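Local coordinates for legionella ubiquitin-specific protease A domain-containing protein (Legionella pneumophila subsp. pneumophila, PDB 5DGG) that probably acts as a ubiquitin-specific cysteine protease of the papain-like clan, an effector linked to metaeffector activity, of which this chain holds the central domain, at residues A[11-15]-A[179-184]; A[39-44]-A[104-108]; A[53-57]-A[143-147]; A[84-88]-A[135-139]; A[94-98]-A[116-120]. All coordinates share one frame; numbering follows the deposited sequence.

Contact 1 (A[11-15]-A[179-184])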
# COMPACT_ATOMS: atom_id res chain seq x y z
N MET A 11 -7.79 2.22 7.68
CA MET A 11 -6.58 1.69 7.03
C MET A 11 -5.49 1.50 8.08
O MET A 11 -4.81 0.47 8.11
CB MET A 11 -6.05 2.63 5.94
CG MET A 11 -6.99 2.92 4.76
SD MET A 11 -7.31 1.43 3.78
CE MET A 11 -5.71 1.39 2.93
N THR A 12 -5.32 2.49 8.95
CA THR A 12 -4.31 2.40 10.01
C THR A 12 -4.51 1.12 10.82
O THR A 12 -3.58 0.39 11.06
CB THR A 12 -4.35 3.65 10.89
OG1 THR A 12 -4.03 4.79 10.07
CG2 THR A 12 -3.35 3.54 12.02
N LEU A 13 -5.75 0.81 11.15
CA LEU A 13 -6.03 -0.36 11.97
C LEU A 13 -5.69 -1.65 11.23
O LEU A 13 -5.08 -2.55 11.81
CB LEU A 13 -7.51 -0.39 12.41
CG LEU A 13 -7.82 -1.19 13.67
CD1 LEU A 13 -7.20 -0.52 14.89
CD2 LEU A 13 -9.33 -1.36 13.87
N LEU A 14 -6.05 -1.73 9.94
CA LEU A 14 -5.97 -3.01 9.23
C LEU A 14 -4.70 -3.26 8.41
O LEU A 14 -4.39 -4.40 8.10
CB LEU A 14 -7.17 -3.18 8.33
CG LEU A 14 -7.60 -4.61 8.04
CD1 LEU A 14 -7.51 -5.55 9.24
CD2 LEU A 14 -9.05 -4.55 7.60
N MET A 15 -4.01 -2.21 8.01
CA MET A 15 -2.74 -2.35 7.29
C MET A 15 -1.74 -3.19 8.10
O MET A 15 -1.76 -3.17 9.33
CB MET A 15 -2.14 -0.98 6.95
CG MET A 15 -2.77 -0.28 5.75
SD MET A 15 -2.35 -0.97 4.13
CE MET A 15 -0.57 -0.59 4.05
N GLU A 179 -12.01 -8.96 10.74
CA GLU A 179 -10.62 -8.88 11.22
C GLU A 179 -10.43 -7.60 12.05
O GLU A 179 -9.59 -7.55 12.96
CB GLU A 179 -9.62 -8.93 10.07
CG GLU A 179 -9.56 -10.29 9.39
CD GLU A 179 -9.28 -11.41 10.35
OE1 GLU A 179 -8.15 -11.47 10.88
OE2 GLU A 179 -10.18 -12.24 10.59
N THR A 180 -11.22 -6.59 11.71
CA THR A 180 -11.18 -5.31 12.39
C THR A 180 -11.67 -5.46 13.83
O THR A 180 -10.94 -5.12 14.77
CB THR A 180 -12.00 -4.27 11.61
OG1 THR A 180 -11.20 -3.85 10.50
CG2 THR A 180 -12.36 -3.06 12.50
N ARG A 181 -12.88 -6.00 13.98
CA ARG A 181 -13.45 -6.34 15.30
C ARG A 181 -12.49 -7.15 16.18
O ARG A 181 -12.34 -6.87 17.37
CB ARG A 181 -14.79 -7.07 15.10
CG ARG A 181 -15.15 -8.11 16.16
CD ARG A 181 -16.21 -9.10 15.65
NE ARG A 181 -17.56 -8.77 16.09
CZ ARG A 181 -18.56 -8.30 15.33
NH1 ARG A 181 -18.41 -8.06 14.03
NH2 ARG A 181 -19.74 -8.06 15.90
N ALA A 182 -11.84 -8.15 15.59
CA ALA A 182 -10.83 -8.91 16.30
C ALA A 182 -9.74 -7.98 16.83
O ALA A 182 -9.30 -8.14 17.97
CB ALA A 182 -10.22 -9.97 15.40
N LEU A 183 -9.31 -7.02 16.02
CA LEU A 183 -8.27 -6.07 16.45
C LEU A 183 -8.78 -5.14 17.56
O LEU A 183 -8.12 -4.98 18.59
CB LEU A 183 -7.74 -5.27 15.26
CG LEU A 183 -6.90 -6.11 14.31
CD1 LEU A 183 -6.82 -5.44 12.95
CD2 LEU A 183 -5.50 -6.35 14.86
N VAL A 184 -9.94 -4.53 17.33
CA VAL A 184 -10.68 -3.84 18.39
C VAL A 184 -10.96 -4.85 19.52
O VAL A 184 -11.31 -4.48 20.64
CB VAL A 184 -12.01 -3.24 17.84
CG1 VAL A 184 -12.94 -2.78 18.96
CG2 VAL A 184 -11.73 -2.11 16.84
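Leu13 and Leu14 reach from the last turn of helix 8-14 to the last turn of helix 171-183, and their methyl groups do nearly all of the touching. CD2 of Leu13 carries two contacts, lying 3.7 Å from Thr180 CG2 and 3.9 Å from Val184 CG2, with the side chains crossing at about a right angle in both cases. The two methyls of Leu14 divide their work: CD1 meets Leu183 CD1 at 3.8 Å, while CD2 lies 3.7 Å from Thr180 OG1. Leu183 also presses its CD1 against the backbone, 3.6 Å from Leu13 O. No hydrogen bond joins the segments, so apolar packing is what holds them together here. Both leucines hold CG on the far side from the backbone N, with chi1 of -156° in Leu13 and -152° in Leu14, and this swings the branches across to the second helix. Thr180 shows its methyl to Leu13 because OG1 turns back along its own helix to Thr176 O; Glu179, whose CB flanks Leu14, sends OE1 to Asn155. The result is a surface contact between the first and last helices of the modelled chain. On its inner side Leu14 rests on Leu158 of helix 156-165, Leu14 O accepts a bond from His141 NE2 of helix 132-146, and Met11 and Met15 pack against that same helix and strand 22-29.

Contact 2 (A[39-44]-A[104-108])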
# COMPACT_ATOMS: atom_id res chain seq x y z
N ILE A 39 6.19 13.86 5.71
CA ILE A 39 6.86 12.56 5.79
C ILE A 39 8.19 12.45 5.09
O ILE A 39 8.79 11.37 5.13
CB ILE A 39 5.99 11.40 5.29
CG1 ILE A 39 5.78 11.47 3.78
CG2 ILE A 39 4.70 11.33 6.10
CD1 ILE A 39 5.43 10.10 3.25
N ILE A 40 8.64 13.51 4.43
CA ILE A 40 9.89 13.44 3.65
C ILE A 40 11.01 12.93 4.54
O ILE A 40 11.79 12.07 4.12
CB ILE A 40 10.32 14.81 3.06
CG1 ILE A 40 9.32 15.32 2.06
CG2 ILE A 40 11.69 14.73 2.38
CD1 ILE A 40 9.02 14.39 0.94
N GLU A 41 11.07 13.41 5.78
CA GLU A 41 12.23 13.10 6.60
C GLU A 41 12.22 11.64 7.05
O GLU A 41 13.25 10.94 7.02
CB GLU A 41 12.37 14.10 7.75
CG GLU A 41 12.94 15.45 7.25
CD GLU A 41 13.30 16.42 8.34
OE1 GLU A 41 12.36 16.98 8.91
OE2 GLU A 41 14.51 16.67 8.62
N THR A 42 11.05 11.18 7.41
CA THR A 42 10.88 9.77 7.77
C THR A 42 11.11 8.87 6.56
O THR A 42 11.83 7.87 6.65
CB THR A 42 9.54 9.48 8.47
OG1 THR A 42 9.50 8.11 8.86
CG2 THR A 42 8.35 9.74 7.58
N LEU A 43 10.58 9.24 5.42
CA LEU A 43 10.72 8.39 4.25
C LEU A 43 12.19 8.42 3.77
O LEU A 43 12.78 7.38 3.43
CB LEU A 43 9.70 8.82 3.18
CG LEU A 43 9.85 8.19 1.81
CD1 LEU A 43 9.55 6.71 1.85
CD2 LEU A 43 8.93 8.88 0.80
N ALA A 44 12.83 9.59 3.83
CA ALA A 44 14.23 9.69 3.40
C ALA A 44 15.10 8.86 4.35
O ALA A 44 15.96 8.07 3.92
CB ALA A 44 14.69 11.13 3.39
N LEU A 104 7.88 12.72 -4.64
CA LEU A 104 8.15 12.38 -3.25
C LEU A 104 9.53 11.79 -3.10
O LEU A 104 10.32 12.21 -2.24
CB LEU A 104 7.09 11.40 -2.80
CG LEU A 104 6.97 10.90 -1.39
CD1 LEU A 104 7.04 12.04 -0.42
CD2 LEU A 104 5.63 10.22 -1.32
N LEU A 105 9.86 10.83 -3.95
CA LEU A 105 11.20 10.29 -3.96
C LEU A 105 12.27 11.37 -4.29
O LEU A 105 13.32 11.42 -3.63
CB LEU A 105 11.29 9.09 -4.88
CG LEU A 105 10.53 7.87 -4.32
CD1 LEU A 105 10.55 6.79 -5.36
CD2 LEU A 105 11.12 7.32 -3.03
N ASN A 106 12.04 12.20 -5.29
CA ASN A 106 12.99 13.28 -5.54
C ASN A 106 13.18 14.19 -4.33
O ASN A 106 14.29 14.55 -4.01
CB ASN A 106 12.63 14.10 -6.77
CG ASN A 106 13.79 14.95 -7.22
OD1 ASN A 106 14.75 14.45 -7.82
ND2 ASN A 106 13.74 16.24 -6.91
N GLN A 107 12.11 14.53 -3.62
CA GLN A 107 12.27 15.27 -2.37
C GLN A 107 13.18 14.55 -1.39
O GLN A 107 14.00 15.20 -0.74
CB GLN A 107 10.93 15.53 -1.71
CG GLN A 107 9.99 16.34 -2.55
CD GLN A 107 9.54 17.59 -1.85
OE1 GLN A 107 10.37 18.46 -1.53
NE2 GLN A 107 8.23 17.69 -1.60
N CYS A 108 13.05 13.21 -1.26
CA CYS A 108 13.90 12.44 -0.36
C CYS A 108 15.36 12.39 -0.79
O CYS A 108 16.22 11.97 -0.03
CB CYS A 108 13.40 11.00 -0.25
SG CYS A 108 11.82 10.99 0.52
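The helices of two beta-alpha-beta crossovers pack together here: helix 33-47 joins the parallel strands 22-29 and 54-60, and helix 98-108 joins 81-86 and 115-120. Their short segments approach to 9.3 Å between axes and cross at -75°, so a few side chains around the crossing carry the contact. Ile40 and Leu104 slide past each other in opposite directions with their CD1 methyls only 3.4 Å apart, tighter than usual for two carbons. In Ile40, CG1 set anti to the carbonyl carbon and a turn at chi2 (-55°) bring CD1 over to helix 98-108, where it also sits 3.5 Å from Gln107 CB, across the start of that longer side chain. Deeper in, Leu43 pushes a single methyl into the angle between two partners: its CD2 is 3.6 Å from Leu104 CG and 3.6 Å from Cys108 SG. The sulfur thus fits against the flank of Leu43, close to the backbone of helix 33-47, with Ile40 O 3.8 Å from SG. At Cys108, the small Ala44 lets the backbones draw together, its CB lying 3.9 Å from Cys108 CB. Beneath the crossing runs strand 22-29: Leu28 takes up both Ile39 and Leu104, and Met25 supports Leu43, so both helices lie on the same face of the sheet.

Contact 3 (A[53-57]-A[143-147])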
# COMPACT_ATOMS: atom_id res chain seq x y z
N HIS A 53 14.66 -2.67 3.67
CA HIS A 53 14.71 -3.11 2.30
C HIS A 53 13.40 -2.86 1.52
O HIS A 53 13.43 -2.76 0.30
CB HIS A 53 15.03 -4.57 2.22
CG HIS A 53 15.40 -4.98 0.85
ND1 HIS A 53 16.66 -4.75 0.34
CD2 HIS A 53 14.65 -5.46 -0.16
CE1 HIS A 53 16.68 -5.17 -0.92
NE2 HIS A 53 15.47 -5.59 -1.25
N TYR A 54 12.28 -2.79 2.22
CA TYR A 54 10.99 -2.57 1.60
C TYR A 54 10.25 -1.46 2.34
O TYR A 54 10.31 -1.37 3.56
CB TYR A 54 10.14 -3.80 1.63
CG TYR A 54 10.74 -4.99 1.03
CD1 TYR A 54 10.65 -5.19 -0.32
CD2 TYR A 54 11.37 -5.97 1.81
CE1 TYR A 54 11.21 -6.28 -0.93
CE2 TYR A 54 11.96 -7.10 1.20
CZ TYR A 54 11.82 -7.24 -0.18
OH TYR A 54 12.34 -8.31 -0.93
N ILE A 55 9.54 -0.60 1.59
CA ILE A 55 8.72 0.48 2.15
C ILE A 55 7.36 0.45 1.47
O ILE A 55 7.33 0.51 0.26
CB ILE A 55 9.38 1.86 1.95
CG1 ILE A 55 10.78 1.89 2.55
CG2 ILE A 55 8.52 2.89 2.63
CD1 ILE A 55 11.64 3.11 2.28
N MET A 56 6.28 0.29 2.23
CA MET A 56 4.92 0.34 1.73
C MET A 56 4.22 1.65 2.13
O MET A 56 4.34 2.13 3.27
CB MET A 56 4.06 -0.78 2.29
CG MET A 56 4.67 -2.15 2.36
SD MET A 56 3.27 -3.24 2.69
CE MET A 56 4.17 -4.74 2.66
N ILE A 57 3.42 2.18 1.26
CA ILE A 57 2.62 3.38 1.61
C ILE A 57 1.21 3.24 1.13
O ILE A 57 0.99 3.05 -0.05
CB ILE A 57 3.21 4.70 0.99
CG1 ILE A 57 4.72 4.76 1.13
CG2 ILE A 57 2.54 5.91 1.67
CD1 ILE A 57 5.37 6.04 0.58
N LYS A 143 1.72 -8.44 -0.08
CA LYS A 143 3.11 -8.02 -0.27
C LYS A 143 4.00 -8.30 0.95
O LYS A 143 5.18 -8.65 0.82
CB LYS A 143 3.23 -6.54 -0.68
CG LYS A 143 2.58 -6.17 -1.97
CD LYS A 143 2.98 -6.92 -3.20
CE LYS A 143 4.44 -6.83 -3.54
NZ LYS A 143 4.62 -7.30 -4.97
N MET A 144 3.42 -8.14 2.13
CA MET A 144 4.10 -8.41 3.37
C MET A 144 4.64 -9.84 3.36
O MET A 144 5.84 -10.07 3.62
CB MET A 144 3.12 -8.20 4.52
CG MET A 144 3.77 -8.02 5.84
SD MET A 144 4.59 -6.40 6.01
CE MET A 144 5.27 -6.80 7.61
N LYS A 145 3.78 -10.77 3.00
CA LYS A 145 4.18 -12.19 2.83
C LYS A 145 5.23 -12.35 1.72
O LYS A 145 6.29 -12.98 1.95
CB LYS A 145 2.93 -13.03 2.51
CG LYS A 145 3.17 -14.54 2.37
CD LYS A 145 1.88 -15.24 1.96
CE LYS A 145 1.98 -16.74 2.06
NZ LYS A 145 0.63 -17.36 1.89
N GLU A 146 4.96 -11.80 0.55
CA GLU A 146 5.90 -11.89 -0.56
C GLU A 146 7.26 -11.36 -0.15
O GLU A 146 8.27 -11.92 -0.54
CB GLU A 146 5.48 -11.14 -1.83
CG GLU A 146 4.32 -11.68 -2.63
CD GLU A 146 3.94 -10.73 -3.80
OE1 GLU A 146 2.78 -10.82 -4.25
OE2 GLU A 146 4.77 -9.88 -4.28
N PHE A 147 7.30 -10.30 0.64
CA PHE A 147 8.57 -9.71 1.02
C PHE A 147 9.27 -10.47 2.13
O PHE A 147 10.35 -10.05 2.59
CB PHE A 147 8.41 -8.27 1.49
CG PHE A 147 7.94 -7.32 0.42
CD1 PHE A 147 8.10 -7.60 -0.92
CD2 PHE A 147 7.38 -6.13 0.79
CE1 PHE A 147 7.69 -6.69 -1.88
CE2 PHE A 147 6.93 -5.24 -0.14
CZ PHE A 147 7.09 -5.50 -1.49
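Tyr54 and Phe147 lie face on face in an offset stack, ring centroids 3.9 Å apart and planes within 8° of parallel. The opposite face of Tyr54 takes His53 CD2 toward its rim; that of Phe147 carries Lys143 O, one helical turn back, 3.1 Å above the plane and likewise displaced to the rim. Phe147 adds its CB to the stack as a CH-pi contact, 3.7 Å from the centroid of the Tyr54 ring and almost on the ring normal. Consistent with the papain-like clan to which the family is assigned, helix 132-146 packs on the sheet, and the stack closes the C-terminal end of this helix onto strand 54-60. Side chains alternate along that strand: Tyr54 and Met56 turn to this helix, whereas Ile55 faces helix 33-47 on the other side of the sheet. Met56 is stretched out beyond CG, and so its terminal CE alone arrives at the helix. There it nestles against backbone and side chain together, 3.5 Å from Met144 N and 3.8 Å from Met144 SD, with Phe147 CE2 4.0 Å from the same methyl. Lys143 offers only its CB to Met56. Its bent chain leads the ammonium away and, within the helix, to Glu146, where NZ meets OE2 at 2.7 Å on the syn side, 30° out of the carboxylate plane.

Contact 4 (A[84-88]-A[135-139])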
# COMPACT_ATOMS: atom_id res chain seq x y z
N GLU A 84 6.41 -0.30 -7.18
CA GLU A 84 5.14 -0.86 -7.67
C GLU A 84 3.99 0.03 -7.23
O GLU A 84 3.87 0.35 -6.03
CB GLU A 84 4.92 -2.26 -7.12
CG GLU A 84 3.55 -2.81 -7.44
CD GLU A 84 3.26 -4.22 -6.93
OE1 GLU A 84 4.18 -4.86 -6.35
OE2 GLU A 84 2.08 -4.67 -7.06
N LEU A 85 3.18 0.45 -8.18
CA LEU A 85 2.01 1.27 -7.94
C LEU A 85 0.75 0.50 -8.22
O LEU A 85 0.49 0.14 -9.36
CB LEU A 85 2.09 2.52 -8.82
CG LEU A 85 3.35 3.37 -8.70
CD1 LEU A 85 3.36 4.61 -9.64
CD2 LEU A 85 3.59 3.80 -7.28
N PHE A 86 0.00 0.15 -7.16
CA PHE A 86 -1.15 -0.77 -7.20
C PHE A 86 -2.46 0.02 -7.15
O PHE A 86 -2.67 0.83 -6.26
CB PHE A 86 -1.09 -1.75 -6.02
CG PHE A 86 -2.33 -2.56 -5.82
CD1 PHE A 86 -2.58 -3.67 -6.58
CD2 PHE A 86 -3.26 -2.18 -4.85
CE1 PHE A 86 -3.72 -4.43 -6.37
CE2 PHE A 86 -4.38 -2.93 -4.63
CZ PHE A 86 -4.61 -4.08 -5.39
N ASP A 87 -3.32 -0.21 -8.12
CA ASP A 87 -4.64 0.37 -8.10
C ASP A 87 -5.68 -0.77 -8.09
O ASP A 87 -5.68 -1.64 -8.99
CB ASP A 87 -4.77 1.23 -9.34
CG ASP A 87 -6.07 2.01 -9.39
OD1 ASP A 87 -7.11 1.49 -8.96
OD2 ASP A 87 -6.04 3.14 -9.91
N PRO A 88 -6.57 -0.80 -7.07
CA PRO A 88 -7.61 -1.82 -6.99
C PRO A 88 -8.42 -2.01 -8.29
O PRO A 88 -8.94 -3.11 -8.54
CB PRO A 88 -8.51 -1.30 -5.88
CG PRO A 88 -7.56 -0.57 -4.99
CD PRO A 88 -6.60 0.08 -5.91
N PHE A 135 -9.22 -3.72 -0.85
CA PHE A 135 -8.22 -4.24 -1.79
C PHE A 135 -6.81 -3.81 -1.42
O PHE A 135 -5.89 -4.63 -1.44
CB PHE A 135 -8.52 -3.81 -3.24
CG PHE A 135 -9.56 -4.67 -3.95
CD1 PHE A 135 -9.18 -5.76 -4.69
CD2 PHE A 135 -10.92 -4.36 -3.90
CE1 PHE A 135 -10.11 -6.56 -5.32
CE2 PHE A 135 -11.87 -5.14 -4.54
CZ PHE A 135 -11.46 -6.25 -5.25
N THR A 136 -6.61 -2.52 -1.11
CA THR A 136 -5.28 -2.03 -0.84
C THR A 136 -4.71 -2.65 0.46
O THR A 136 -3.53 -3.03 0.52
CB THR A 136 -5.29 -0.46 -0.85
OG1 THR A 136 -5.54 -0.02 -2.19
CG2 THR A 136 -3.97 0.05 -0.38
N CYS A 137 -5.56 -2.81 1.48
CA CYS A 137 -5.14 -3.41 2.74
C CYS A 137 -4.77 -4.85 2.55
O CYS A 137 -3.67 -5.32 2.99
CB CYS A 137 -6.24 -3.31 3.80
SG CYS A 137 -6.32 -1.71 4.60
N ALA A 138 -5.62 -5.57 1.82
CA ALA A 138 -5.37 -6.98 1.61
C ALA A 138 -4.16 -7.20 0.71
O ALA A 138 -3.34 -8.09 0.93
CB ALA A 138 -6.58 -7.66 1.02
N TYR A 139 -4.04 -6.39 -0.33
CA TYR A 139 -2.86 -6.48 -1.21
C TYR A 139 -1.53 -6.19 -0.45
O TYR A 139 -0.49 -6.84 -0.73
CB TYR A 139 -3.05 -5.63 -2.48
CG TYR A 139 -2.02 -5.88 -3.58
CD1 TYR A 139 -2.17 -6.89 -4.47
CD2 TYR A 139 -0.88 -5.06 -3.70
CE1 TYR A 139 -1.24 -7.17 -5.45
CE2 TYR A 139 0.06 -5.28 -4.70
CZ TYR A 139 -0.13 -6.36 -5.58
OH TYR A 139 0.74 -6.63 -6.58
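Phe86 and Tyr139 form the tight half of this buried contact, an offset stack with centroids 3.8 Å apart and planes only 4° from parallel. Phe86 CE1 comes to 3.5 Å from Tyr139 CD1, and Tyr139 CB lies over the Phe86 face as well, in a CH-pi contact. Each residue has CG anti to its backbone N, which carries each ring out toward the other segment. The phenol OH then runs on to the extended Glu84 and donates to OE2, which lies near the Tyr139 ring plane while the carboxylate stands at 79° to it; the refined separation of 2.4 Å is very short and its exact value doubtful. Glu84 is held further by Thr120 OG1 at OE2 and by a salt bridge from Lys143 to OE1, a polar cluster inside the core where helix 132-146 covers the mixed sheet, consistent with a papain-like fold. At the edge of Phe86 the packing is looser, though still away from solvent. Phe86 CE2 stays 4.5 Å from Phe135 CB and 4.0 Å from Thr136 OG1, which has its own bond to Cys132 O. Pro88 packs closely again: its CB is 3.6 Å from Phe135 CB, the two side chains sliding past each other in opposite directions, and its CG lies 3.5 Å from Thr136 OG1.

Contact 5 (A[94-98]-A[116-120])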
# COMPACT_ATOMS: atom_id res chain seq x y z
N ALA A 94 -3.27 3.35 -12.01
CA ALA A 94 -2.15 3.69 -11.14
C ALA A 94 -1.29 4.85 -11.68
O ALA A 94 -0.49 5.45 -10.95
CB ALA A 94 -1.29 2.45 -10.89
N ALA A 95 -1.45 5.18 -12.97
CA ALA A 95 -0.74 6.28 -13.63
C ALA A 95 -0.90 7.58 -12.87
O ALA A 95 -0.00 8.44 -12.87
CB ALA A 95 -1.24 6.45 -15.07
N VAL A 96 -2.00 7.69 -12.15
CA VAL A 96 -2.28 8.87 -11.38
C VAL A 96 -1.23 9.10 -10.27
O VAL A 96 -1.08 10.20 -9.76
CB VAL A 96 -3.74 8.81 -10.86
CG1 VAL A 96 -3.85 7.99 -9.58
CG2 VAL A 96 -4.30 10.19 -10.67
N LEU A 97 -0.48 8.06 -9.89
CA LEU A 97 0.55 8.19 -8.86
C LEU A 97 1.96 8.38 -9.37
O LEU A 97 2.83 8.62 -8.54
CB LEU A 97 0.57 6.98 -7.90
CG LEU A 97 -0.68 6.81 -7.02
CD1 LEU A 97 -0.51 5.61 -6.12
CD2 LEU A 97 -0.97 8.02 -6.20
N ASP A 98 2.20 8.29 -10.67
CA ASP A 98 3.59 8.31 -11.17
C ASP A 98 4.31 9.57 -10.75
O ASP A 98 5.37 9.52 -10.13
CB ASP A 98 3.66 8.17 -12.70
CG ASP A 98 3.26 6.80 -13.21
OD1 ASP A 98 2.99 5.86 -12.41
OD2 ASP A 98 3.15 6.63 -14.45
N ASN A 116 12.42 2.41 -10.95
CA ASN A 116 11.75 1.53 -11.95
C ASN A 116 10.29 1.41 -11.64
O ASN A 116 9.93 0.69 -10.72
CB ASN A 116 12.38 0.16 -11.89
CG ASN A 116 13.89 0.20 -12.04
OD1 ASN A 116 14.40 0.91 -12.89
ND2 ASN A 116 14.61 -0.65 -11.28
N ILE A 117 9.43 2.14 -12.34
CA ILE A 117 8.02 2.12 -12.06
C ILE A 117 7.33 0.94 -12.73
O ILE A 117 7.62 0.62 -13.90
CB ILE A 117 7.34 3.41 -12.59
CG1 ILE A 117 7.86 4.58 -11.78
CG2 ILE A 117 5.83 3.34 -12.49
CD1 ILE A 117 7.18 5.88 -12.16
N ARG A 118 6.39 0.33 -12.02
CA ARG A 118 5.44 -0.57 -12.69
C ARG A 118 4.07 -0.46 -12.09
O ARG A 118 3.94 -0.23 -10.88
CB ARG A 118 5.95 -1.98 -12.64
CG ARG A 118 5.68 -2.73 -11.40
CD ARG A 118 6.43 -4.04 -11.43
NE ARG A 118 5.51 -5.13 -11.49
CZ ARG A 118 5.18 -5.89 -10.46
NH1 ARG A 118 4.34 -6.86 -10.67
NH2 ARG A 118 5.72 -5.71 -9.25
N HIS A 119 3.05 -0.50 -12.95
CA HIS A 119 1.66 -0.37 -12.50
C HIS A 119 1.08 -1.75 -12.30
O HIS A 119 1.32 -2.62 -13.13
CB HIS A 119 0.83 0.34 -13.55
CG HIS A 119 1.21 1.76 -13.74
ND1 HIS A 119 0.90 2.47 -14.88
CD2 HIS A 119 1.94 2.60 -12.96
CE1 HIS A 119 1.36 3.70 -14.77
NE2 HIS A 119 2.02 3.81 -13.63
N THR A 120 0.32 -1.98 -11.23
CA THR A 120 -0.33 -3.27 -11.01
C THR A 120 -1.77 -3.10 -10.58
O THR A 120 -2.20 -2.03 -10.15
CB THR A 120 0.38 -4.11 -9.93
OG1 THR A 120 0.38 -3.36 -8.74
CG2 THR A 120 1.81 -4.46 -10.32
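A short, nearly coplanar imidazole-carboxylate pair, His119 with Asp98, dominates this otherwise small surface contact. His119 NE2 donates to Asp98 OD1 over 2.6 Å with an N-H...O angle of 163°, and the acceptor lies only slightly out of the ring plane. OD1 accepts the bond on its syn lone pair, the side of the other oxygen, so the carboxylate meets the ring edge nearly in the ring's own plane; OD2 stays 3.1 Å from NE2. The two flat groups stand 25° apart. One face of the imidazole rides over the chain where Ala94 passes into Ala95: the peptide nitrogen of Ala95 is placed toward the ring rim, and Ala95 CA approaches His119 CE1 to 3.5 Å. Ala94 CB touches the ring at CD2, 3.8 Å away, and Ile117 lays CG2 3.8 Å from Asp98 OD1, a hydrocarbon wall beside the bond. With chi1 at -70°, Asp98 swings its carboxylate toward the strand. Strand 81-86, the run through residues 94-98 into helix 98-108, and the adjacent parallel strand 115-120 make up a beta-alpha-beta crossover, and the pair ties the entry of its helix to the outermost strand of the sheet in this chain. Leu85 of strand 81-86 lies against both Ala94 and Asp98. The bond at NE2 and the backbone under one face would limit rotation of the ring, and the neighbouring carboxylate would be expected to stabilise a positively charged imidazole and raise its pKa.

In the fold
From the N terminus, helix 8-14 enters contact 1, whose partner is the last helix, so this contact spans nearly the whole modelled chain and encloses the other four. Contact 2 joins the helices of the two crossovers, 33-47 and 98-108, and its loop crosses those of contacts 3, 4 and 5. Contact 3 runs from strand 54-60 to the end of helix 132-146, and within its span lies contact 4, which within its own holds contact 5. Contacts 3 and 4 share helix 132-146 and the Lys143-Glu84 salt bridge, contacts 4 and 5 meet along neighbouring strands 81-86 and 115-120, and Met11 links contact 1 to contact 4 through Cys137.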